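Local coordinates for protein PrgB (Enterococcus faecalis, PDB 6EVU) that promotes cell aggregation, biofilm formation and conjugation by binding and compacting DNA, the fragment here being the adhesin domain of this cell-wall-anchored antigen I/II family protein, at residues K28-D33 and S191-A196; R124-A129 and K183-D188; T174-D179 and N277-F282. One frame throughout, in Å; residues are numbered along the deposited sequence.

Contact 1 (K28-D33 and S191-A196); sequences KNLVFD and SPFAYA
Leu30 meets the aromatic ring of Phe193 over one face, and this pair accounts for much of the surface the two segments hide from solvent. Its CD2 methyl lies 4.2 Å from the centroid of the Phe193 ring and 24° off the ring normal, a CH-pi contact displaced toward the CG rim of that face. A second touch runs from Leu30 CB to Phe193 CD1 at 3.8 Å. In the Leu30 side chain, chi1 of 174° (CG anti to the backbone N) and chi2 of 68° together bring CD2 over the ring face. Phe193 also meets Tyr121 edge-to-face, so the ring Leu30 packs on also touches strand 119-121.

Asn29, the other large contributor, sits against the loop residues Ser191 and Pro192, where its side-chain amide comes within 3.8 Å of Ser191 CB through CG. Behind it, backbone hydrogen bonds run between Val31 and Ser120 of strand 119-121 and between Asn29 and Leu122 just after that strand.

No direct backbone hydrogen bond between the segments is clear, and water occupies the interval. One water accepts from Leu30 N at 3.0 Å and lies near Pro192 O, with a weak bond from Ala194 N. A second lies 2.8 Å from both Leu30 O and Ala194 O, within hydrogen-bonding distance of each.

Strand 193-197 is an outer strand of a three-stranded sheet, whereas strand 30-31 edges the nine-stranded one. The chemistry therefore implies a junction between two sheets of the adhesin domain in which aliphatic-aromatic contact supplies the main apolar touch, beside the Asn29 contact with Ser191 and Pro192, while water answers the main-chain polar groups of Leu30 that face the neighbouring strand.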
loop_
_atom_site.group_PDB
_atom_site.type_symbol
_atom_site.label_atom_id
_atom_site.label_comp_id
_atom_site.label_asym_id
_atom_site.label_seq_id
_atom_site.Cartn_x
_atom_site.Cartn_y
_atom_site.Cartn_z
ATOM N N LYS A 28 8.133 5.506 -18.155
ATOM C CA LYS A 28 7.351 4.335 -17.767
ATOM C C LYS A 28 7.918 3.074 -18.426
ATOM O O LYS A 28 7.279 2.393 -19.219
ATOM C CB LYS A 28 5.877 4.542 -18.093
ATOM C CG LYS A 28 5.434 6.013 -18.234
ATOM C CD LYS A 28 5.026 6.713 -16.920
ATOM C CE LYS A 28 4.166 7.968 -17.188
ATOM N NZ LYS A 28 3.404 8.475 -15.997
ATOM N N ASN A 29 9.138 2.737 -18.020
ATOM C CA ASN A 29 9.813 1.563 -18.569
ATOM C C ASN A 29 9.208 0.268 -18.037
ATOM O O ASN A 29 9.067 -0.719 -18.773
ATOM C CB ASN A 29 11.296 1.632 -18.207
ATOM C CG ASN A 29 11.844 3.046 -18.276
ATOM O OD1 ASN A 29 12.134 3.688 -17.249
ATOM N ND2 ASN A 29 11.978 3.544 -19.500
ATOM N N LEU A 30 8.872 0.257 -16.764
ATOM C CA LEU A 30 8.253 -0.886 -16.126
ATOM C C LEU A 30 6.750 -0.789 -16.304
ATOM O O LEU A 30 6.150 0.247 -15.982
ATOM C CB LEU A 30 8.596 -0.888 -14.636
ATOM C CG LEU A 30 7.886 -1.978 -13.833
ATOM C CD1 LEU A 30 8.420 -3.362 -14.261
ATOM C CD2 LEU A 30 8.035 -1.732 -12.302
ATOM N N VAL A 31 6.149 -1.843 -16.845
ATOM C CA VAL A 31 4.702 -1.948 -17.004
ATOM C C VAL A 31 4.198 -3.024 -16.043
ATOM O O VAL A 31 4.438 -4.219 -16.250
ATOM C CB VAL A 31 4.324 -2.281 -18.453
ATOM C CG1 VAL A 31 2.766 -2.315 -18.646
ATOM C CG2 VAL A 31 5.029 -1.285 -19.445
ATOM N N PHE A 32 3.430 -2.597 -15.043
ATOM C CA PHE A 32 2.847 -3.514 -14.080
ATOM C C PHE A 32 1.496 -2.904 -13.702
ATOM O O PHE A 32 1.320 -2.207 -12.707
ATOM C CB PHE A 32 3.759 -3.751 -12.868
ATOM C CG PHE A 32 3.439 -5.046 -12.170
ATOM C CD1 PHE A 32 4.098 -6.186 -12.521
ATOM C CD2 PHE A 32 2.433 -5.136 -11.231
ATOM C CE1 PHE A 32 3.768 -7.397 -11.906
ATOM C CE2 PHE A 32 2.120 -6.351 -10.610
ATOM C CZ PHE A 32 2.781 -7.450 -10.967
ATOM N N ASP A 33 0.498 -3.204 -14.512
ATOM C CA ASP A 33 -0.803 -2.536 -14.436
ATOM C C ASP A 33 -1.857 -3.526 -14.925
ATOM O O ASP A 33 -1.561 -4.700 -15.133
ATOM C CB ASP A 33 -0.765 -1.227 -15.234
ATOM C CG ASP A 33 -0.442 -1.446 -16.699
ATOM O OD1 ASP A 33 -0.688 -2.528 -17.240
ATOM O OD2 ASP A 33 0.079 -0.490 -17.306
ATOM N N SER A 191 17.170 3.841 -16.653
ATOM C CA SER A 191 15.755 3.538 -16.852
ATOM C C SER A 191 15.205 2.935 -15.570
ATOM O O SER A 191 14.813 1.760 -15.525
ATOM C CB SER A 191 15.572 2.611 -18.054
ATOM O OG SER A 191 16.082 3.247 -19.243
ATOM N N PRO A 192 15.154 3.733 -14.493
ATOM C CA PRO A 192 14.647 3.234 -13.215
ATOM C C PRO A 192 13.208 2.752 -13.308
ATOM O O PRO A 192 12.448 3.131 -14.200
ATOM C CB PRO A 192 14.754 4.456 -12.293
ATOM C CG PRO A 192 14.736 5.652 -13.213
ATOM C CD PRO A 192 15.455 5.178 -14.453
ATOM N N PHE A 193 12.867 1.862 -12.384
ATOM C CA PHE A 193 11.475 1.474 -12.169
ATOM C C PHE A 193 10.717 2.649 -11.586
ATOM O O PHE A 193 11.229 3.364 -10.710
ATOM C CB PHE A 193 11.373 0.337 -11.153
ATOM C CG PHE A 193 11.831 -0.985 -11.641
ATOM C CD1 PHE A 193 11.988 -1.262 -12.997
ATOM C CD2 PHE A 193 12.115 -1.984 -10.726
ATOM C CE1 PHE A 193 12.391 -2.554 -13.406
ATOM C CE2 PHE A 193 12.501 -3.252 -11.148
ATOM C CZ PHE A 193 12.659 -3.540 -12.437
ATOM N N ALA A 194 9.486 2.829 -12.034
ATOM C CA ALA A 194 8.597 3.804 -11.426
ATOM C C ALA A 194 7.303 3.110 -11.017
ATOM O O ALA A 194 6.697 2.363 -11.803
ATOM C CB ALA A 194 8.327 4.985 -12.376
ATOM N N TYR A 195 6.851 3.401 -9.810
ATOM C CA TYR A 195 5.631 2.789 -9.312
ATOM C C TYR A 195 4.798 3.826 -8.586
ATOM O O TYR A 195 5.316 4.842 -8.117
ATOM C CB TYR A 195 5.905 1.620 -8.367
ATOM C CG TYR A 195 6.932 1.836 -7.246
ATOM C CD1 TYR A 195 8.304 1.734 -7.473
ATOM C CD2 TYR A 195 6.497 2.101 -5.961
ATOM C CE1 TYR A 195 9.236 1.923 -6.378
ATOM C CE2 TYR A 195 7.372 2.249 -4.886
ATOM C CZ TYR A 195 8.726 2.165 -5.104
ATOM O OH TYR A 195 9.567 2.299 -4.039
ATOM N N ALA A 196 3.489 3.586 -8.564
ATOM C CA ALA A 196 2.555 4.537 -7.995
ATOM C C ALA A 196 2.442 4.345 -6.487
ATOM O O ALA A 196 2.494 3.224 -5.967
ATOM C CB ALA A 196 1.179 4.354 -8.617
HETATM O O HOH W 1 9.314 2.672 -14.970
HETATM O O HOH W 2 6.610 2.584 -14.578
#

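Contact 2 (R124-A129 and K183-D188); sequences RKITKA and KEVLPD
A water gripped by three groups joins Arg124 to the loop after strand 184-185: it accepts from Arg124 NH1 at 2.6 Å and donates to Leu186 O and to Asp188 OD1, the latter at 3.0 Å. A second water accepts from Arg124 NH2 and from Leu186 N, each at 3.0 Å. Both waters lie at the edge of the guanidinium and in its plane, which would tend to fix the rotation of the group. One face of that plane is then met by Val185 CG1, 4.0 Å above it and over its centre. With the Arg124 chain bent at chi3 (59°), the guanidinium presents a face to the methyl.

Val185 also uses its other branch: CG2 lies 4.0 Å from Ile126 CG1, the two side chains crossing at a slant. Ile126 and Val185 are both buried and both touch Tyr121 of strand 119-121. Nearby, Thr127 and Lys128 both face Phe178, a classic beta bulge in strand 124-137.

Arg124 NH1 and Asp188 OD1 stand 4.5 Å apart, too far for a salt bridge; the water bonded to both links them, and a longer-range attraction is probable. Hydration at the guanidinium edge and a valine methyl on its face thus let a charged group border an apolar patch without any direct hydrogen bond between the segments.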
loop_
_atom_site.group_PDB
_atom_site.type_symbol
_atom_site.label_atom_id
_atom_site.label_comp_id
_atom_site.label_asym_id
_atom_site.label_seq_id
_atom_site.Cartn_x
_atom_site.Cartn_y
_atom_site.Cartn_z
ATOM N N ARG A 124 11.190 -6.660 -22.140
ATOM C CA ARG A 124 11.460 -7.977 -21.553
ATOM C C ARG A 124 10.223 -8.425 -20.798
ATOM O O ARG A 124 9.721 -7.677 -19.960
ATOM C CB ARG A 124 12.654 -7.940 -20.599
ATOM C CG ARG A 124 13.894 -7.468 -21.311
ATOM C CD ARG A 124 14.881 -6.867 -20.317
ATOM N NE ARG A 124 15.281 -7.823 -19.289
ATOM C CZ ARG A 124 16.128 -7.524 -18.309
ATOM N NH1 ARG A 124 16.644 -6.302 -18.258
ATOM N NH2 ARG A 124 16.448 -8.426 -17.379
ATOM N N LYS A 125 9.698 -9.605 -21.142
ATOM C CA LYS A 125 8.462 -10.081 -20.539
ATOM C C LYS A 125 8.686 -10.551 -19.118
ATOM O O LYS A 125 9.602 -11.332 -18.854
ATOM C CB LYS A 125 7.899 -11.224 -21.393
ATOM C CG LYS A 125 6.598 -11.809 -20.804
ATOM C CD LYS A 125 5.748 -12.354 -21.981
ATOM C CE LYS A 125 4.827 -13.495 -21.562
ATOM N NZ LYS A 125 3.739 -13.778 -22.548
ATOM N N ILE A 126 7.836 -10.068 -18.202
ATOM C CA ILE A 126 7.824 -10.479 -16.803
ATOM C C ILE A 126 6.623 -11.391 -16.623
ATOM O O ILE A 126 5.470 -10.954 -16.744
ATOM C CB ILE A 126 7.754 -9.273 -15.864
ATOM C CG1 ILE A 126 9.088 -8.528 -15.959
ATOM C CG2 ILE A 126 7.376 -9.725 -14.382
ATOM C CD1 ILE A 126 9.053 -7.136 -15.434
ATOM N N THR A 127 6.884 -12.653 -16.310
ATOM C CA THR A 127 5.825 -13.646 -16.222
ATOM C C THR A 127 5.494 -14.055 -14.801
ATOM O O THR A 127 4.464 -14.712 -14.588
ATOM C CB THR A 127 6.236 -14.908 -16.987
ATOM O OG1 THR A 127 7.462 -15.393 -16.455
ATOM C CG2 THR A 127 6.496 -14.619 -18.432
ATOM N N LYS A 128 6.340 -13.708 -13.830
ATOM C CA LYS A 128 6.163 -14.149 -12.448
ATOM C C LYS A 128 6.665 -13.018 -11.553
ATOM O O LYS A 128 7.561 -12.260 -11.956
ATOM C CB LYS A 128 6.982 -15.441 -12.217
ATOM C CG LYS A 128 7.245 -15.879 -10.760
ATOM C CD LYS A 128 7.922 -17.251 -10.688
ATOM C CE LYS A 128 9.127 -17.299 -9.731
ATOM N NZ LYS A 128 9.520 -18.713 -9.403
ATOM N N ALA A 129 6.113 -12.928 -10.343
ATOM C CA ALA A 129 6.596 -11.971 -9.346
ATOM C C ALA A 129 6.448 -12.538 -7.937
ATOM O O ALA A 129 5.566 -13.337 -7.664
ATOM C CB ALA A 129 5.839 -10.634 -9.466
ATOM N N LYS A 183 14.822 -15.479 -14.432
ATOM C CA LYS A 183 15.822 -14.543 -13.949
ATOM C C LYS A 183 15.160 -13.269 -13.457
ATOM O O LYS A 183 14.308 -12.689 -14.137
ATOM C CB LYS A 183 16.793 -14.215 -15.070
ATOM C CG LYS A 183 17.807 -13.153 -14.715
ATOM C CD LYS A 183 18.599 -13.574 -13.440
ATOM C CE LYS A 183 19.813 -12.645 -13.173
ATOM N NZ LYS A 183 20.696 -13.213 -12.086
ATOM N N GLU A 184 15.597 -12.787 -12.300
ATOM C CA GLU A 184 15.060 -11.534 -11.791
ATOM C C GLU A 184 15.330 -10.404 -12.793
ATOM O O GLU A 184 16.378 -10.353 -13.434
ATOM C CB GLU A 184 15.675 -11.194 -10.428
ATOM C CG GLU A 184 14.904 -10.006 -9.811
ATOM C CD GLU A 184 15.385 -9.611 -8.392
ATOM O OE1 GLU A 184 16.357 -10.206 -7.896
ATOM O OE2 GLU A 184 14.792 -8.640 -7.863
ATOM N N VAL A 185 14.356 -9.502 -12.924
ATOM C CA VAL A 185 14.467 -8.333 -13.792
ATOM C C VAL A 185 14.722 -7.132 -12.875
ATOM O O VAL A 185 13.880 -6.809 -12.026
ATOM C CB VAL A 185 13.191 -8.143 -14.626
ATOM C CG1 VAL A 185 13.254 -6.859 -15.460
ATOM C CG2 VAL A 185 12.950 -9.365 -15.512
ATOM N N LEU A 186 15.859 -6.448 -13.083
ATOM C CA LEU A 186 16.279 -5.236 -12.397
ATOM C C LEU A 186 16.505 -4.103 -13.412
ATOM O O LEU A 186 16.740 -4.369 -14.608
ATOM C CB LEU A 186 17.546 -5.506 -11.580
ATOM C CG LEU A 186 17.189 -6.486 -10.458
ATOM C CD1 LEU A 186 18.449 -7.072 -9.849
ATOM C CD2 LEU A 186 16.255 -5.838 -9.393
ATOM N N PRO A 187 16.375 -2.830 -12.995
ATOM C CA PRO A 187 16.422 -1.747 -13.981
ATOM C C PRO A 187 17.822 -1.463 -14.513
ATOM O O PRO A 187 18.833 -1.619 -13.814
ATOM C CB PRO A 187 15.860 -0.540 -13.225
ATOM C CG PRO A 187 15.916 -0.869 -11.789
ATOM C CD PRO A 187 15.816 -2.376 -11.696
ATOM N N ASP A 188 17.860 -1.044 -15.785
ATOM C CA ASP A 188 19.070 -0.474 -16.359
ATOM C C ASP A 188 19.369 0.864 -15.724
ATOM O O ASP A 188 18.464 1.572 -15.277
ATOM C CB ASP A 188 18.925 -0.226 -17.866
ATOM C CG ASP A 188 18.811 -1.494 -18.664
ATOM O OD1 ASP A 188 19.237 -2.575 -18.202
ATOM O OD2 ASP A 188 18.293 -1.390 -19.794
HETATM O O HOH W 3 17.940 -7.541 -14.989
HETATM O O HOH W 4 18.148 -4.860 -16.627
#

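Contact 3 (T174-D179 and N277-F282); sequences TIKFFD and NGRISF
Ile175 and Ile280 form the close-packed part of this antiparallel strand pairing, side by side and pointing the same way, with Ile175 CD1 4.1 Å from Ile280 CG2. Ile280 CD1 reaches further, to the edge of the Phe177 ring, at 3.8 Å from CE2. Phe304 touches all three residues, Phe193 and Tyr195 pack on Ile280, and this side is buried.

The main chain is held by Ile175 N, which donates to Ile280 O over 3.0 Å with an N-H...O angle of 165°. The donor is tilted 23° from the carbonyl plane, and the same oxygen receives a CA-H...O contact from Thr174. The short strand axes run 170° apart in direction, nearly antiparallel. Past this bond the chains diverge, the CA separation growing from 4.2 Å at Thr174-Ser281 to 6.6 Å at Lys176-Arg279. A water bridges the widening gap, donating to Ile175 O and accepting from Ile280 N.

The other face is partly exposed and polar. Thr174 OG1 and Ser281 OG share a hydrogen bond of 2.8 Å in which either hydroxyl could be the donor. Beyond it, the extended Lys176 chain crosses Arg279 and lays CE over one face of the guanidinium, 3.5 Å above the plane and toward its rim. Two positive groups come near each other here, yet Arg279 NH2 is in a salt bridge with Glu184, which probably offsets the cost.

Within 174-179 and 277-282 the two strands of the large antiparallel sheet are thus joined by an apolar face, one direct main-chain bond and the Thr174-Ser281 hydroxyl bond, with water taking over where the chains part and Glu184, the partner of Arg279, probably balancing the two neighbouring cations.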
loop_
_atom_site.group_PDB
_atom_site.type_symbol
_atom_site.label_atom_id
_atom_site.label_comp_id
_atom_site.label_asym_id
_atom_site.label_seq_id
_atom_site.Cartn_x
_atom_site.Cartn_y
_atom_site.Cartn_z
ATOM N N THR A 174 8.593 -5.861 -0.405
ATOM C CA THR A 174 9.727 -5.967 -1.337
ATOM C C THR A 174 9.302 -6.865 -2.475
ATOM O O THR A 174 8.754 -7.947 -2.242
ATOM C CB THR A 174 10.940 -6.582 -0.631
ATOM O OG1 THR A 174 11.263 -5.828 0.553
ATOM C CG2 THR A 174 12.126 -6.650 -1.609
ATOM N N ILE A 175 9.511 -6.411 -3.728
ATOM C CA ILE A 175 8.949 -7.070 -4.911
ATOM C C ILE A 175 10.083 -7.536 -5.812
ATOM O O ILE A 175 11.021 -6.780 -6.078
ATOM C CB ILE A 175 8.015 -6.120 -5.681
ATOM C CG1 ILE A 175 6.793 -5.776 -4.818
ATOM C CG2 ILE A 175 7.553 -6.745 -7.068
ATOM C CD1 ILE A 175 6.018 -4.510 -5.253
ATOM N N LYS A 176 9.991 -8.772 -6.311
ATOM C CA LYS A 176 10.925 -9.247 -7.316
ATOM C C LYS A 176 10.145 -9.616 -8.555
ATOM O O LYS A 176 9.131 -10.312 -8.458
ATOM C CB LYS A 176 11.718 -10.458 -6.844
ATOM C CG LYS A 176 12.695 -10.191 -5.757
ATOM C CD LYS A 176 13.470 -11.478 -5.512
ATOM C CE LYS A 176 14.317 -11.374 -4.271
ATOM N NZ LYS A 176 15.059 -12.659 -4.008
ATOM N N PHE A 177 10.608 -9.144 -9.711
ATOM C CA PHE A 177 9.982 -9.502 -10.991
ATOM C C PHE A 177 10.870 -10.515 -11.677
ATOM O O PHE A 177 12.090 -10.377 -11.632
ATOM C CB PHE A 177 9.848 -8.286 -11.895
ATOM C CG PHE A 177 9.101 -7.163 -11.294
ATOM C CD1 PHE A 177 7.740 -7.255 -11.046
ATOM C CD2 PHE A 177 9.765 -5.989 -10.984
ATOM C CE1 PHE A 177 7.048 -6.184 -10.526
ATOM C CE2 PHE A 177 9.101 -4.942 -10.396
ATOM C CZ PHE A 177 7.751 -5.022 -10.174
ATOM N N PHE A 178 10.259 -11.497 -12.371
ATOM C CA PHE A 178 11.033 -12.531 -13.053
ATOM C C PHE A 178 10.648 -12.645 -14.512
ATOM O O PHE A 178 9.456 -12.592 -14.870
ATOM C CB PHE A 178 10.854 -13.885 -12.362
ATOM C CG PHE A 178 11.331 -13.905 -10.935
ATOM C CD1 PHE A 178 10.467 -13.595 -9.898
ATOM C CD2 PHE A 178 12.637 -14.236 -10.642
ATOM C CE1 PHE A 178 10.933 -13.614 -8.545
ATOM C CE2 PHE A 178 13.112 -14.242 -9.357
ATOM C CZ PHE A 178 12.228 -13.948 -8.281
ATOM N N ASP A 179 11.665 -12.819 -15.350
ATOM C CA ASP A 179 11.453 -13.050 -16.773
ATOM C C ASP A 179 11.100 -14.523 -17.007
ATOM O O ASP A 179 11.023 -15.329 -16.078
ATOM C CB ASP A 179 12.662 -12.563 -17.572
ATOM C CG ASP A 179 13.898 -13.475 -17.468
ATOM O OD1 ASP A 179 13.794 -14.675 -17.158
ATOM O OD2 ASP A 179 15.005 -12.959 -17.759
ATOM N N ASN A 277 16.187 2.543 -8.565
ATOM C CA ASN A 277 17.328 2.114 -9.376
ATOM C C ASN A 277 17.812 0.728 -8.955
ATOM O O ASN A 277 19.004 0.457 -8.931
ATOM C CB ASN A 277 18.469 3.141 -9.294
ATOM C CG ASN A 277 18.052 4.529 -9.769
ATOM O OD1 ASN A 277 17.889 4.761 -10.974
ATOM N ND2 ASN A 277 17.891 5.463 -8.830
ATOM N N GLY A 278 16.896 -0.137 -8.545
ATOM C CA GLY A 278 17.227 -1.441 -7.994
ATOM C C GLY A 278 15.908 -2.130 -7.672
ATOM O O GLY A 278 14.855 -1.693 -8.131
ATOM N N ARG A 279 15.973 -3.216 -6.888
ATOM C CA ARG A 279 14.779 -3.910 -6.418
ATOM C C ARG A 279 13.847 -2.960 -5.663
ATOM O O ARG A 279 14.287 -2.188 -4.793
ATOM C CB ARG A 279 15.215 -5.079 -5.503
ATOM C CG ARG A 279 14.040 -6.060 -5.166
ATOM C CD ARG A 279 14.548 -7.267 -4.345
ATOM N NE ARG A 279 15.494 -8.103 -5.093
ATOM C CZ ARG A 279 16.652 -8.548 -4.646
ATOM N NH1 ARG A 279 17.099 -8.223 -3.423
ATOM N NH2 ARG A 279 17.383 -9.313 -5.442
ATOM N N ILE A 280 12.564 -3.019 -5.999
ATOM C CA ILE A 280 11.537 -2.224 -5.322
ATOM C C ILE A 280 11.379 -2.669 -3.879
ATOM O O ILE A 280 11.158 -3.852 -3.598
ATOM C CB ILE A 280 10.192 -2.366 -6.047
ATOM C CG1 ILE A 280 10.291 -1.674 -7.417
ATOM C CG2 ILE A 280 9.048 -1.787 -5.192
ATOM C CD1 ILE A 280 8.997 -1.835 -8.226
ATOM N N SER A 281 11.378 -1.716 -2.967
ATOM C CA SER A 281 11.150 -2.069 -1.553
ATOM C C SER A 281 10.804 -0.805 -0.787
ATOM O O SER A 281 11.482 0.207 -0.954
ATOM C CB SER A 281 12.387 -2.698 -0.960
ATOM O OG SER A 281 12.122 -3.168 0.371
ATOM N N PHE A 282 9.739 -0.835 -0.003
ATOM C CA PHE A 282 9.289 0.364 0.707
ATOM C C PHE A 282 8.289 -0.110 1.750
ATOM O O PHE A 282 7.917 -1.295 1.776
ATOM C CB PHE A 282 8.653 1.385 -0.246
ATOM C CG PHE A 282 7.424 0.850 -0.937
ATOM C CD1 PHE A 282 7.523 0.052 -2.059
ATOM C CD2 PHE A 282 6.151 1.142 -0.408
ATOM C CE1 PHE A 282 6.395 -0.500 -2.655
ATOM C CE2 PHE A 282 4.996 0.618 -0.992
ATOM C CZ PHE A 282 5.116 -0.218 -2.116
HETATM O O HOH W 5 11.822 -5.093 -8.063
#

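Overall arrangement
From the N terminus, 28-33 comes first and waits until 191-196 for its partner, so contact 1 closes a loop across 157 intervening residues. Contact 2 (124-129 with 183-188) is nested inside that loop. Contact 3 starts within both, at 174-179, but finds its partner only at 277-282, and so crosses contacts 1 and 2. Strand 169-179 lies between strands 124-137 and 280-287 in the large sheet and also pairs with strand 184-185, linking contacts 2 and 3. Phe193 packs on Pro187, joining contacts 1 and 2. Between contacts 1 and 3, Tyr195 on Phe282 ties the three-stranded sheet to the large one, and Phe32 on Phe177 joins segment 28-33 to strand 169-179.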